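PDB 6WPN: substrate-binding protein from Synechococcus sp., which probably binds a sugar or oligosaccharide in the periplasm for uptake, as bacterial extracellular solute-binding proteins do. Local coordinates for residues G103-T108 / L302-Q307; I135-Y140 / F320-T325; T179-L184 / S255-L260. One frame throughout, in Å; residues are numbered along the deposited sequence.

From the N terminus the chain first meets the loop 103-108, after helix 92-99, which pairs with 302-307 at the end of strand 295-303 to close contact 1. Next comes 135-140, at the start of strand 137-149, closed by 320-325 at the junction of helices 311-321 and 324-334 in contact 2; the two loops cross. They touch through neighbouring strands 137-149 and 295-303, with Leu-302 O to Ile-137 N at 2.8 Å a probable hydrogen bond. Contact 3 nests inside both, joining 179-184, after helix 168-179, to 255-260, leading from helix 246-254 into strand 260-263; it lies on the opposite side of the chain's centre, about 45 Å from contact 1 between centres.

Contact 1. Residues G103-T108 / L302-Q307; sequences GLTDLT and LAVPRQ
Thr-105 grips the carbonyl of Val-304 twice. Its backbone N bonds to Val-304 O at 2.7 Å, nearly along the C=O axis, while its hydroxyl OG1 donates to the same oxygen at 2.9 Å from above the carbonyl plane. With OG1 beside its own backbone N (chi1 -59°), one residue supplies both donors, and CG2 is turned the other way, anti to that N. A valine here would probably keep the backbone bond but leave Val-304 O with one of its two donors missing. Two residues earlier, Gly-103 O accepts from Arg-306 N at 2.8 Å, again from above the carbonyl plane, and is also approached by Pro-305 CA in a C-H...O contact.

Two apolar pairs accompany these bonds. Leu-104 brings its two methyls to Ala-303 CB, CD1 at 3.9 Å and CD2 only slightly farther. Leu-107 sends CD2 obliquely across Val-304, touching CG2 at 3.7 Å; Val-315 and Ala-314 of helix 311-321 pack against Leu-107 and Val-304 respectively. Arg-306 lays its aliphatic part along the backbone instead, CG lying 3.4 Å from Leu-104 O, before its end leads away from the loop.

Leu-104 and Pro-305 form a single beta bridge, their CA atoms 4.4 Å apart. The loop 103-108 is thereby fastened, by an isolated bridge, to the chain leaving strand 295-303 of the mixed sheet, within the alpha/beta fold of a solute-binding protein.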
loop_
_atom_site.group_PDB
_atom_site.type_symbol
_atom_site.label_atom_id
_atom_site.label_comp_id
_atom_site.label_asym_id
_atom_site.label_seq_id
_atom_site.Cartn_x
_atom_site.Cartn_y
_atom_site.Cartn_z
ATOM N N GLY A 103 -4.003 17.506 -14.678
ATOM C CA GLY A 103 -4.731 16.439 -15.334
ATOM C C GLY A 103 -5.977 15.931 -14.641
ATOM O O GLY A 103 -6.715 15.138 -15.229
ATOM N N LEU A 104 -6.242 16.351 -13.410
ATOM C CA LEU A 104 -7.394 15.863 -12.667
ATOM C C LEU A 104 -8.408 16.977 -12.456
ATOM O O LEU A 104 -8.043 18.126 -12.189
ATOM C CB LEU A 104 -6.964 15.290 -11.315
ATOM C CG LEU A 104 -5.999 14.110 -11.419
ATOM C CD1 LEU A 104 -5.761 13.480 -10.054
ATOM C CD2 LEU A 104 -6.517 13.090 -12.423
ATOM N N THR A 105 -9.686 16.621 -12.559
ATOM C CA THR A 105 -10.747 17.594 -12.356
ATOM C C THR A 105 -10.830 17.966 -10.884
ATOM O O THR A 105 -10.767 17.103 -10.004
ATOM C CB THR A 105 -12.090 17.024 -12.816
ATOM O OG1 THR A 105 -12.018 16.667 -14.201
ATOM C CG2 THR A 105 -13.205 18.043 -12.618
ATOM N N ASP A 106 -10.961 19.260 -10.614
ATOM C CA ASP A 106 -11.304 19.702 -9.270
ATOM C C ASP A 106 -12.760 19.344 -9.012
ATOM O O ASP A 106 -13.670 19.969 -9.566
ATOM C CB ASP A 106 -11.062 21.199 -9.115
ATOM C CG ASP A 106 -11.113 21.652 -7.668
ATOM O OD1 ASP A 106 -11.490 20.844 -6.792
ATOM O OD2 ASP A 106 -10.763 22.819 -7.401
ATOM N N LEU A 107 -12.978 18.324 -8.183
ATOM C CA LEU A 107 -14.318 17.792 -7.973
ATOM C C LEU A 107 -15.175 18.698 -7.097
ATOM O O LEU A 107 -16.404 18.568 -7.114
ATOM C CB LEU A 107 -14.222 16.394 -7.353
ATOM C CG LEU A 107 -13.298 15.416 -8.087
ATOM C CD1 LEU A 107 -13.187 14.109 -7.335
ATOM C CD2 LEU A 107 -13.793 15.178 -9.504
ATOM N N THR A 108 -14.556 19.610 -6.340
ATOM C CA THR A 108 -15.310 20.487 -5.446
ATOM C C THR A 108 -16.451 21.192 -6.173
ATOM O O THR A 108 -17.524 21.408 -5.598
ATOM C CB THR A 108 -14.369 21.510 -4.806
ATOM O OG1 THR A 108 -13.263 20.831 -4.197
ATOM C CG2 THR A 108 -15.097 22.320 -3.749
ATOM N N LEU A 302 -10.385 7.463 -6.258
ATOM C CA LEU A 302 -10.956 7.527 -7.595
ATOM C C LEU A 302 -10.909 8.972 -8.062
ATOM O O LEU A 302 -11.336 9.869 -7.330
ATOM C CB LEU A 302 -12.394 7.000 -7.605
ATOM C CG LEU A 302 -12.526 5.513 -7.277
ATOM C CD1 LEU A 302 -13.979 5.083 -7.353
ATOM C CD2 LEU A 302 -11.649 4.666 -8.195
ATOM N N ALA A 303 -10.379 9.203 -9.265
ATOM C CA ALA A 303 -10.207 10.549 -9.792
ATOM C C ALA A 303 -10.869 10.668 -11.160
ATOM O O ALA A 303 -11.101 9.672 -11.852
ATOM C CB ALA A 303 -8.724 10.928 -9.888
ATOM N N VAL A 304 -11.163 11.909 -11.544
ATOM C CA VAL A 304 -11.807 12.212 -12.820
ATOM C C VAL A 304 -10.863 13.044 -13.685
ATOM O O VAL A 304 -10.629 14.226 -13.390
ATOM C CB VAL A 304 -13.144 12.943 -12.605
ATOM C CG1 VAL A 304 -13.825 13.218 -13.946
ATOM C CG2 VAL A 304 -14.048 12.143 -11.689
ATOM N N PRO A 305 -10.320 12.481 -14.764
ATOM C CA PRO A 305 -9.416 13.251 -15.630
ATOM C C PRO A 305 -10.089 14.495 -16.188
ATOM O O PRO A 305 -11.289 14.503 -16.469
ATOM C CB PRO A 305 -9.068 12.255 -16.741
ATOM C CG PRO A 305 -9.228 10.913 -16.084
ATOM C CD PRO A 305 -10.410 11.069 -15.175
ATOM N N ARG A 306 -9.302 15.566 -16.332
ATOM C CA ARG A 306 -9.858 16.816 -16.839
ATOM C C ARG A 306 -10.342 16.678 -18.276
ATOM O O ARG A 306 -11.264 17.390 -18.688
ATOM C CB ARG A 306 -8.831 17.945 -16.732
ATOM C CG ARG A 306 -8.928 18.757 -15.446
ATOM C CD ARG A 306 -8.268 20.120 -15.597
ATOM N NE ARG A 306 -8.831 20.862 -16.722
ATOM C CZ ARG A 306 -8.471 22.094 -17.068
ATOM N NH1 ARG A 306 -7.544 22.742 -16.377
ATOM N NH2 ARG A 306 -9.045 22.681 -18.111
ATOM N N GLN A 307 -9.743 15.770 -19.051
ATOM C CA GLN A 307 -10.209 15.542 -20.413
ATOM C C GLN A 307 -11.570 14.867 -20.473
ATOM O O GLN A 307 -12.160 14.810 -21.557
ATOM C CB GLN A 307 -9.196 14.704 -21.197
ATOM C CG GLN A 307 -8.129 15.513 -21.917
ATOM C CD GLN A 307 -7.136 16.159 -20.972
ATOM O OE1 GLN A 307 -6.876 15.652 -19.878
ATOM N NE2 GLN A 307 -6.575 17.290 -21.391
#

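Contact 2. Residues I135-Y140 / F320-T325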
loop_
_atom_site.group_PDB
_atom_site.type_symbol
_atom_site.label_atom_id
_atom_site.label_comp_id
_atom_site.label_asym_id
_atom_site.label_seq_id
_atom_site.Cartn_x
_atom_site.Cartn_y
_atom_site.Cartn_z
ATOM N N ILE A 135 -8.918 16.512 -5.815
ATOM C CA ILE A 135 -8.664 15.805 -7.065
ATOM C C ILE A 135 -9.123 14.355 -7.038
ATOM O O ILE A 135 -9.081 13.687 -8.083
ATOM C CB ILE A 135 -7.163 15.838 -7.416
ATOM C CG1 ILE A 135 -6.375 15.173 -6.283
ATOM C CG2 ILE A 135 -6.703 17.266 -7.652
ATOM C CD1 ILE A 135 -4.967 14.802 -6.637
ATOM N N ALA A 136 -9.558 13.843 -5.891
ATOM C CA ALA A 136 -9.917 12.436 -5.826
ATOM C C ALA A 136 -10.909 12.201 -4.699
ATOM O O ALA A 136 -10.965 12.958 -3.725
ATOM C CB ALA A 136 -8.679 11.551 -5.634
ATOM N N ILE A 137 -11.687 11.142 -4.855
ATOM C CA ILE A 137 -12.616 10.674 -3.834
ATOM C C ILE A 137 -12.011 9.432 -3.192
ATOM O O ILE A 137 -11.582 8.523 -3.919
ATOM C CB ILE A 137 -14.000 10.364 -4.434
ATOM C CG1 ILE A 137 -14.668 11.652 -4.912
ATOM C CG2 ILE A 137 -14.885 9.641 -3.422
ATOM C CD1 ILE A 137 -15.879 11.417 -5.786
ATOM N N PRO A 138 -11.942 9.353 -1.866
ATOM C CA PRO A 138 -11.374 8.157 -1.236
ATOM C C PRO A 138 -12.250 6.943 -1.485
ATOM O O PRO A 138 -13.479 7.023 -1.458
ATOM C CB PRO A 138 -11.331 8.518 0.257
ATOM C CG PRO A 138 -11.481 9.994 0.306
ATOM C CD PRO A 138 -12.304 10.379 -0.879
ATOM N N TRP A 139 -11.599 5.812 -1.738
ATOM C CA TRP A 139 -12.308 4.558 -1.931
ATOM C C TRP A 139 -12.049 3.660 -0.727
ATOM O O TRP A 139 -12.582 3.907 0.355
ATOM C CB TRP A 139 -11.880 3.893 -3.240
ATOM C CG TRP A 139 -12.735 2.734 -3.640
ATOM C CD1 TRP A 139 -13.826 2.250 -2.980
ATOM C CD2 TRP A 139 -12.549 1.891 -4.780
ATOM N NE1 TRP A 139 -14.337 1.161 -3.644
ATOM C CE2 TRP A 139 -13.571 0.922 -4.755
ATOM C CE3 TRP A 139 -11.620 1.866 -5.827
ATOM C CZ2 TRP A 139 -13.690 -0.063 -5.733
ATOM C CZ3 TRP A 139 -11.742 0.886 -6.802
ATOM C CH2 TRP A 139 -12.768 -0.064 -6.746
ATOM N N TYR A 140 -11.251 2.616 -0.895
ATOM C CA TYR A 140 -10.921 1.722 0.203
ATOM C C TYR A 140 -9.469 1.914 0.628
ATOM O O TYR A 140 -8.698 2.652 0.010
ATOM C CB TYR A 140 -11.166 0.263 -0.184
ATOM C CG TYR A 140 -10.229 -0.265 -1.244
ATOM C CD1 TYR A 140 -10.488 -0.062 -2.590
ATOM C CD2 TYR A 140 -9.093 -0.984 -0.896
ATOM C CE1 TYR A 140 -9.639 -0.555 -3.560
ATOM C CE2 TYR A 140 -8.235 -1.477 -1.863
ATOM C CZ TYR A 140 -8.516 -1.262 -3.188
ATOM O OH TYR A 140 -7.667 -1.756 -4.147
ATOM N N PHE A 320 -21.131 6.647 -6.287
ATOM C CA PHE A 320 -21.864 5.391 -6.159
ATOM C C PHE A 320 -20.948 4.258 -5.717
ATOM O O PHE A 320 -21.322 3.450 -4.858
ATOM C CB PHE A 320 -22.554 5.043 -7.480
ATOM C CG PHE A 320 -23.313 3.743 -7.449
ATOM C CD1 PHE A 320 -24.570 3.669 -6.868
ATOM C CD2 PHE A 320 -22.778 2.598 -8.023
ATOM C CE1 PHE A 320 -25.272 2.476 -6.848
ATOM C CE2 PHE A 320 -23.477 1.403 -8.007
ATOM C CZ PHE A 320 -24.725 1.342 -7.417
ATOM N N LEU A 321 -19.752 4.174 -6.299
ATOM C CA LEU A 321 -18.827 3.110 -5.929
ATOM C C LEU A 321 -18.353 3.252 -4.492
ATOM O O LEU A 321 -17.966 2.259 -3.867
ATOM C CB LEU A 321 -17.625 3.103 -6.875
ATOM C CG LEU A 321 -17.861 2.580 -8.292
ATOM C CD1 LEU A 321 -16.656 2.871 -9.175
ATOM C CD2 LEU A 321 -18.173 1.091 -8.274
ATOM N N THR A 322 -18.377 4.469 -3.955
ATOM C CA THR A 322 -17.843 4.746 -2.631
ATOM C C THR A 322 -18.926 5.098 -1.616
ATOM O O THR A 322 -18.619 5.680 -0.573
ATOM C CB THR A 322 -16.812 5.871 -2.712
ATOM O OG1 THR A 322 -17.453 7.067 -3.172
ATOM C CG2 THR A 322 -15.698 5.501 -3.677
ATOM N N ASN A 323 -20.182 4.737 -1.876
ATOM C CA ASN A 323 -21.220 5.038 -0.901
ATOM C C ASN A 323 -21.159 4.023 0.239
ATOM O O ASN A 323 -20.281 3.156 0.284
ATOM C CB ASN A 323 -22.601 5.062 -1.560
ATOM C CG ASN A 323 -23.049 3.699 -2.072
ATOM O OD1 ASN A 323 -22.404 2.677 -1.836
ATOM N ND2 ASN A 323 -24.170 3.684 -2.778
ATOM N N GLY A 324 -22.122 4.114 1.159
ATOM C CA GLY A 324 -22.104 3.244 2.327
ATOM C C GLY A 324 -22.285 1.783 1.962
ATOM O O GLY A 324 -21.540 0.914 2.423
ATOM N N THR A 325 -23.289 1.491 1.132
ATOM C CA THR A 325 -23.648 0.106 0.849
ATOM C C THR A 325 -22.553 -0.596 0.058
ATOM O O THR A 325 -22.168 -1.726 0.380
ATOM C CB THR A 325 -24.962 0.053 0.070
ATOM O OG1 THR A 325 -25.999 0.685 0.830
ATOM C CG2 THR A 325 -25.347 -1.391 -0.227
#
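Thr-322 meets three consecutive residues, Ile-137, Pro-138 and Trp-139, through van der Waals packing. Its methyl CG2 does most of the touching: it lies 3.8 Å from Trp-139 CD1, oblique to the indole, and 3.5 Å from Pro-138 O. The hydroxyl branch faces Ile-137, whose CG2 methyl comes within 3.6 Å of OG1. Thr-322 holds OG1 between its backbone N and carbonyl carbon (chi1 63°), which turns CG2 beside the N and divides the two branches between tryptophan and isoleucine.

Polar needs are met largely from outside the two segments. Thr-322 OG1 is hydrogen-bonded to Tyr-119 OH and to Ala-318 O in the preceding helical turn, so the buried hydroxyl is satisfied although its neighbour across the contact is a methyl. Trp-139 NE1 approaches Leu-321 O at 3.8 Å, too long to count as a bond.

Aromatic packing continues along the strand: Tyr-140 CD1 sits over one face of the Trp-139 indole, offset toward the rim, while the indole's CD2 lies at the edge of the tyrosine ring. Leu-302 of the adjacent strand also packs against Trp-139.

Thr-322 is the first residue to leave helix 311-321, and Asn-323 is the N-cap of helix 324-334. The junction between these two helices therefore rests on strand 137-149, the antiparallel neighbour of strand 295-303 in the sheet, within an alpha/beta lobe.

Contact 3. Residues T179-L184 / S255-L260; sequences TGRYGL and SGELAL
Arg-181 and Glu-257 cross obliquely in a salt bridge, with NE 2.6 Å from OE2. The carboxylate oxygen OE2 lies over one face of the guanidinium rather than in its plane, so this is not a two-pronged in-plane pairing; the planes are 27° apart. Both chains are bent at chi2: the arginine turns there (63°) to lay CG and CD beside the glutamate carboxylate, with CG 3.2 Å from OE1, and the glutamate turns to bring its end back over the arginine. At the far end of the guanidinium, NH1 donates to Thr-179 O at 3.2 Å, close to the guanidinium plane. This second anchor probably limits rotation of the group, leaving a face toward OE2.

Thr-179 also orders the start of the segment, its OG1 accepting from Arg-181 N in an ST turn just as helix 168-179 ends.

Beyond the ion pair the backbones run side by side. Tyr-182 N bonds to Glu-257 O at 3.3 Å, Tyr-182 O receives Ala-259 N at 2.9 Å, and Leu-260 N reaches Gly-183 O only weakly. Leu-258 holds CG anti to its backbone N (chi1 -173°), an orientation that brings CD1 back across the pairing to within 3.5 Å of both Tyr-182 O and Leu-184 C. The Tyr-182 side chain touches that methyl through CB, while its ring makes a cation-pi contact with Arg-176.

Gly-256, at positive phi, closes helix 246-254 with a Schellman motif. A single parallel beta bridge, Tyr-182 with Leu-258, thus ties the loop after helix 168-179 to the loop between helix 246-254 and strand 260-263, in the alpha/beta fold of a solute-binding protein.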
loop_
_atom_site.group_PDB
_atom_site.type_symbol
_atom_site.label_atom_id
_atom_site.label_comp_id
_atom_site.label_asym_id
_atom_site.label_seq_id
_atom_site.Cartn_x
_atom_site.Cartn_y
_atom_site.Cartn_z
ATOM N N THR A 179 17.028 -21.712 13.068
ATOM C CA THR A 179 16.134 -22.418 12.160
ATOM C C THR A 179 16.622 -22.460 10.727
ATOM O O THR A 179 16.102 -23.266 9.946
ATOM C CB THR A 179 14.742 -21.772 12.137
ATOM O OG1 THR A 179 14.815 -20.550 11.399
ATOM C CG2 THR A 179 14.268 -21.461 13.537
ATOM N N GLY A 180 17.585 -21.619 10.351
ATOM C CA GLY A 180 18.014 -21.526 8.977
ATOM C C GLY A 180 17.070 -20.779 8.068
ATOM O O GLY A 180 17.453 -20.452 6.937
ATOM N N ARG A 181 15.868 -20.460 8.529
ATOM C CA ARG A 181 14.905 -19.725 7.731
ATOM C C ARG A 181 15.133 -18.228 7.917
ATOM O O ARG A 181 16.017 -17.794 8.656
ATOM C CB ARG A 181 13.480 -20.125 8.116
ATOM C CG ARG A 181 12.933 -21.346 7.391
ATOM C CD ARG A 181 13.721 -22.608 7.683
ATOM N NE ARG A 181 13.151 -23.774 7.023
ATOM C CZ ARG A 181 13.680 -24.995 7.056
ATOM N NH1 ARG A 181 14.818 -25.210 7.705
ATOM N NH2 ARG A 181 13.075 -25.998 6.433
ATOM N N TYR A 182 14.334 -17.423 7.230
ATOM C CA TYR A 182 14.504 -15.977 7.231
ATOM C C TYR A 182 13.431 -15.298 8.073
ATOM O O TYR A 182 12.265 -15.707 8.065
ATOM C CB TYR A 182 14.495 -15.451 5.791
ATOM C CG TYR A 182 15.742 -15.863 5.043
ATOM C CD1 TYR A 182 16.924 -15.145 5.179
ATOM C CD2 TYR A 182 15.755 -17.004 4.244
ATOM C CE1 TYR A 182 18.075 -15.530 4.513
ATOM C CE2 TYR A 182 16.904 -17.399 3.574
ATOM C CZ TYR A 182 18.058 -16.656 3.715
ATOM O OH TYR A 182 19.208 -17.031 3.061
ATOM N N GLY A 183 13.833 -14.240 8.783
ATOM C CA GLY A 183 12.911 -13.544 9.661
ATOM C C GLY A 183 11.948 -12.621 8.946
ATOM O O GLY A 183 10.813 -12.441 9.400
ATOM N N LEU A 184 12.379 -12.006 7.847
ATOM C CA LEU A 184 11.525 -11.078 7.114
ATOM C C LEU A 184 12.036 -10.951 5.683
ATOM O O LEU A 184 13.101 -11.463 5.331
ATOM C CB LEU A 184 11.466 -9.708 7.801
ATOM C CG LEU A 184 12.695 -8.811 7.668
ATOM C CD1 LEU A 184 12.342 -7.383 8.056
ATOM C CD2 LEU A 184 13.859 -9.335 8.518
ATOM N N SER A 255 5.667 -21.576 2.005
ATOM C CA SER A 255 6.532 -22.740 2.085
ATOM C C SER A 255 7.056 -22.983 3.490
ATOM O O SER A 255 7.756 -23.977 3.714
ATOM C CB SER A 255 7.716 -22.588 1.124
ATOM O OG SER A 255 7.270 -22.357 -0.198
ATOM N N GLY A 256 6.740 -22.105 4.438
ATOM C CA GLY A 256 7.302 -22.232 5.764
ATOM C C GLY A 256 8.736 -21.776 5.876
ATOM O O GLY A 256 9.429 -22.179 6.813
ATOM N N GLU A 257 9.210 -20.953 4.939
ATOM C CA GLU A 257 10.586 -20.478 4.932
ATOM C C GLU A 257 10.723 -19.029 5.381
ATOM O O GLU A 257 11.842 -18.507 5.408
ATOM C CB GLU A 257 11.196 -20.652 3.538
ATOM C CG GLU A 257 11.625 -22.079 3.228
ATOM C CD GLU A 257 12.829 -22.518 4.048
ATOM O OE1 GLU A 257 13.720 -21.675 4.296
ATOM O OE2 GLU A 257 12.881 -23.706 4.447
ATOM N N LEU A 258 9.619 -18.371 5.731
ATOM C CA LEU A 258 9.623 -16.978 6.164
ATOM C C LEU A 258 8.835 -16.871 7.463
ATOM O O LEU A 258 7.665 -17.262 7.512
ATOM C CB LEU A 258 9.023 -16.074 5.082
ATOM C CG LEU A 258 9.089 -14.558 5.281
ATOM C CD1 LEU A 258 10.525 -14.122 5.483
ATOM C CD2 LEU A 258 8.475 -13.830 4.091
ATOM N N ALA A 259 9.469 -16.333 8.508
ATOM C CA ALA A 259 8.826 -16.282 9.818
ATOM C C ALA A 259 7.805 -15.156 9.914
ATOM O O ALA A 259 6.788 -15.307 10.598
ATOM C CB ALA A 259 9.874 -16.130 10.921
ATOM N N LEU A 260 8.047 -14.027 9.253
ATOM C CA LEU A 260 7.129 -12.897 9.297
ATOM C C LEU A 260 6.877 -12.413 7.877
ATOM O O LEU A 260 7.822 -12.182 7.119
ATOM C CB LEU A 260 7.685 -11.757 10.162
ATOM C CG LEU A 260 6.783 -10.541 10.424
ATOM C CD1 LEU A 260 7.132 -9.888 11.754
ATOM C CD2 LEU A 260 6.897 -9.515 9.309
#